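Rpb7-binding protein seb1 (Schizosaccharomyces pombe 972h-, PDB 5MDT) probably promotes transcription termination by binding RNA polymerase II, through a domain that recognises its C-terminal repeats, and nascent RNA. Local coordinates at residues A[101-106]-A[141-146]. Residues are numbered along the deposited sequence; the frame is centred on the assembly and turned at random.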
ATOM      1  N   GLU A 101      -4.021   2.551   8.000  1.00 39.69           N
ATOM      2  CA  GLU A 101      -4.869   3.742   8.116  1.00 40.19           C
ATOM      3  C   GLU A 101      -5.244   4.364   6.775  1.00 40.56           C
ATOM      4  O   GLU A 101      -6.326   4.941   6.667  1.00 41.73           O
ATOM      5  CB  GLU A 101      -4.237   4.805   9.049  1.00 41.72           C
ATOM      6  CG  GLU A 101      -4.163   4.389  10.507  1.00 56.06           C
ATOM      7  CD  GLU A 101      -5.311   4.823  11.395  1.00 85.60           C
ATOM      8  OE1 GLU A 101      -6.478   4.497  11.075  1.00 84.93           O
ATOM      9  OE2 GLU A 101      -5.036   5.465  12.435  1.00 83.17           O
ATOM     10  N   ILE A 102      -4.360   4.281   5.772  1.00 34.51           N
ATOM     11  CA  ILE A 102      -4.653   4.842   4.438  1.00 33.39           C
ATOM     12  C   ILE A 102      -5.237   3.796   3.456  1.00 37.13           C
ATOM     13  O   ILE A 102      -5.624   4.171   2.351  1.00 35.59           O
ATOM     14  CB  ILE A 102      -3.417   5.561   3.803  1.00 33.51           C
ATOM     15  CG1 ILE A 102      -2.302   4.552   3.423  1.00 33.40           C
ATOM     16  CG2 ILE A 102      -2.902   6.708   4.716  1.00 33.44           C
ATOM     17  CD1 ILE A 102      -1.199   5.084   2.427  1.00 34.56           C
ATOM     18  N   THR A 103      -5.235   2.491   3.811  1.00 33.78           N
ATOM     19  CA  THR A 103      -5.664   1.443   2.880  1.00 34.23           C
ATOM     20  C   THR A 103      -7.104   1.630   2.385  1.00 37.35           C
ATOM     21  O   THR A 103      -7.314   1.550   1.172  1.00 36.99           O
ATOM     22  CB  THR A 103      -5.402   0.054   3.473  1.00 38.16           C
ATOM     23  OG1 THR A 103      -3.999  -0.083   3.619  1.00 36.35           O
ATOM     24  CG2 THR A 103      -5.931  -1.090   2.589  1.00 40.67           C
ATOM     25  N   ASP A 104      -8.081   1.869   3.290  1.00 37.42           N
ATOM     26  CA  ASP A 104      -9.480   2.034   2.871  1.00 39.30           C
ATOM     27  C   ASP A 104      -9.614   3.140   1.821  1.00 41.63           C
ATOM     28  O   ASP A 104     -10.257   2.916   0.791  1.00 39.53           O
ATOM     29  CB  ASP A 104     -10.417   2.308   4.064  1.00 43.94           C
ATOM     30  CG  ASP A 104     -10.740   1.112   4.937  1.00 63.89           C
ATOM     31  OD1 ASP A 104     -10.203   0.008   4.664  1.00 65.08           O
ATOM     32  OD2 ASP A 104     -11.531   1.275   5.894  1.00 73.58           O
ATOM     33  N   SER A 105      -8.974   4.314   2.067  1.00 38.93           N
ATOM     34  CA  SER A 105      -9.011   5.476   1.157  1.00 37.89           C
ATOM     35  C   SER A 105      -8.443   5.139  -0.204  1.00 39.07           C
ATOM     36  O   SER A 105      -9.040   5.525  -1.217  1.00 38.55           O
ATOM     37  CB  SER A 105      -8.210   6.658   1.725  1.00 41.50           C
ATOM     38  OG  SER A 105      -8.791   7.108   2.932  1.00 59.87           O
ATOM     39  N   LEU A 106      -7.273   4.457  -0.247  1.00 34.85           N
ATOM     40  CA  LEU A 106      -6.666   4.113  -1.519  1.00 34.12           C
ATOM     41  C   LEU A 106      -7.485   3.077  -2.288  1.00 37.58           C
ATOM     42  O   LEU A 106      -7.590   3.193  -3.514  1.00 37.63           O
ATOM     43  CB  LEU A 106      -5.194   3.705  -1.378  1.00 34.21           C
ATOM     44  CG  LEU A 106      -4.267   4.777  -0.699  1.00 36.84           C
ATOM     45  CD1 LEU A 106      -2.807   4.430  -0.954  1.00 37.57           C
ATOM     46  CD2 LEU A 106      -4.581   6.209  -1.183  1.00 35.27           C
ATOM     47  N   GLU A 141     -13.374  -7.787   5.015  1.00 71.31           N
ATOM     48  CA  GLU A 141     -14.772  -8.017   4.631  1.00 74.09           C
ATOM     49  C   GLU A 141     -15.328  -6.740   3.985  1.00 75.60           C
ATOM     50  O   GLU A 141     -15.928  -6.821   2.912  1.00 75.18           O
ATOM     51  CB  GLU A 141     -15.622  -8.445   5.850  1.00 80.50           C
ATOM     52  CG  GLU A 141     -17.067  -8.801   5.514  1.00 95.81           C
ATOM     53  CD  GLU A 141     -18.067  -8.788   6.659  1.00127.73           C
ATOM     54  OE1 GLU A 141     -19.283  -8.683   6.374  1.00123.10           O
ATOM     55  OE2 GLU A 141     -17.647  -8.895   7.836  1.00126.35           O
ATOM     56  N   SER A 142     -15.071  -5.566   4.611  1.00 70.71           N
ATOM     57  CA  SER A 142     -15.491  -4.252   4.107  1.00 68.54           C
ATOM     58  C   SER A 142     -14.935  -4.012   2.702  1.00 66.66           C
ATOM     59  O   SER A 142     -15.703  -3.670   1.800  1.00 65.58           O
ATOM     60  CB  SER A 142     -15.032  -3.133   5.039  1.00 71.75           C
ATOM     61  OG  SER A 142     -15.507  -3.297   6.365  1.00 87.46           O
ATOM     62  N   LEU A 143     -13.607  -4.236   2.509  1.00 59.64           N
ATOM     63  CA  LEU A 143     -12.937  -4.056   1.214  1.00 55.54           C
ATOM     64  C   LEU A 143     -13.501  -4.999   0.159  1.00 58.07           C
ATOM     65  O   LEU A 143     -13.796  -4.552  -0.947  1.00 55.75           O
ATOM     66  CB  LEU A 143     -11.410  -4.241   1.312  1.00 52.97           C
ATOM     67  CG  LEU A 143     -10.632  -3.313   2.239  1.00 55.26           C
ATOM     68  CD1 LEU A 143      -9.200  -3.805   2.403  1.00 53.44           C
ATOM     69  CD2 LEU A 143     -10.655  -1.860   1.746  1.00 55.01           C
ATOM     70  N   ARG A 144     -13.658  -6.293   0.492  1.00 57.99           N
ATOM     71  CA  ARG A 144     -14.207  -7.271  -0.441  1.00 59.94           C
ATOM     72  C   ARG A 144     -15.617  -6.903  -0.885  1.00 67.75           C
ATOM     73  O   ARG A 144     -15.901  -6.949  -2.079  1.00 67.57           O
ATOM     74  CB  ARG A 144     -14.176  -8.682   0.154  1.00 64.02           C
ATOM     75  CG  ARG A 144     -12.797  -9.310   0.093  1.00 66.23           C
ATOM     76  CD  ARG A 144     -12.873 -10.726   0.604  1.00 76.55           C
ATOM     77  NE  ARG A 144     -11.624 -11.448   0.381  1.00 76.76           N
ATOM     78  CZ  ARG A 144     -10.882 -11.973   1.348  1.00 85.97           C
ATOM     79  NH1 ARG A 144     -11.258 -11.865   2.617  1.00 71.27           N
ATOM     80  NH2 ARG A 144      -9.769 -12.629   1.054  1.00 71.68           N
ATOM     81  N   SER A 145     -16.480  -6.502   0.068  1.00 68.15           N
ATOM     82  CA  SER A 145     -17.872  -6.098  -0.186  1.00 70.51           C
ATOM     83  C   SER A 145     -17.935  -4.935  -1.183  1.00 70.44           C
ATOM     84  O   SER A 145     -18.698  -5.004  -2.147  1.00 71.87           O
ATOM     85  CB  SER A 145     -18.562  -5.720   1.121  1.00 77.91           C
ATOM     86  OG  SER A 145     -19.842  -5.145   0.908  1.00 92.72           O
ATOM     87  N   LYS A 146     -17.098  -3.900  -0.970  1.00 62.15           N
ATOM     88  CA  LYS A 146     -16.998  -2.712  -1.816  1.00 58.46           C
ATOM     89  C   LYS A 146     -16.530  -3.053  -3.229  1.00 58.76           C
ATOM     90  O   LYS A 146     -17.099  -2.544  -4.195  1.00 58.43           O
ATOM     91  CB  LYS A 146     -16.101  -1.644  -1.161  1.00 57.49           C
ATOM     92  CG  LYS A 146     -16.784  -0.913  -0.007  1.00 68.01           C
ATOM     93  CD  LYS A 146     -15.827   0.045   0.699  1.00 72.93           C
ATOM     94  CE  LYS A 146     -16.506   0.835   1.793  1.00 83.02           C
ATOM     95  NZ  LYS A 146     -16.796   0.005   2.992  1.00 94.43           N
TER
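The hydroxyl OG1 of Thr103 donates a hydrogen bond to the backbone carbonyl of Ala99, one turn earlier in its own helix, while the methyl CG2 of the same side chain meets Leu143 of helix 137-150. Threonine suits this buried place because one branch satisfies its polar atom locally and the other offers hydrocarbon to the neighbour: CG2 lies 4.3 Å from Leu143 CD1. The torsion that sets OG1 opposite the carbonyl carbon (chi1 -64°) brings CG2 anti to the backbone N. Leu143 spreads its two methyls over two residues of helix 92-113, for CD2 comes within 3.5 Å of Asp104 OD1. The side chains of Asp104 and Leu143 cross at about a right angle, and since no hydrogen bond links the segments, this is packing of a carboxylate oxygen against a methyl group.

In the all-helical CTD-interacting domain, helices 92-113 and 137-150 pack directly on each other, and helix 119-131 adjoins both: its Trp129 touches Thr103 and its Cys126 touches Leu143. A leucine therefore fits where three helices converge. Asp104, by contrast, is exposed, as befits a charged residue at the margin. With chi2 at 2°, OD1 lies syn to its own CA, beside the leucine methyl. Lys139 forms a long, weak ion pair with OD1, whereas Lys146 NZ stays 6.1 Å from Asp104 OD2.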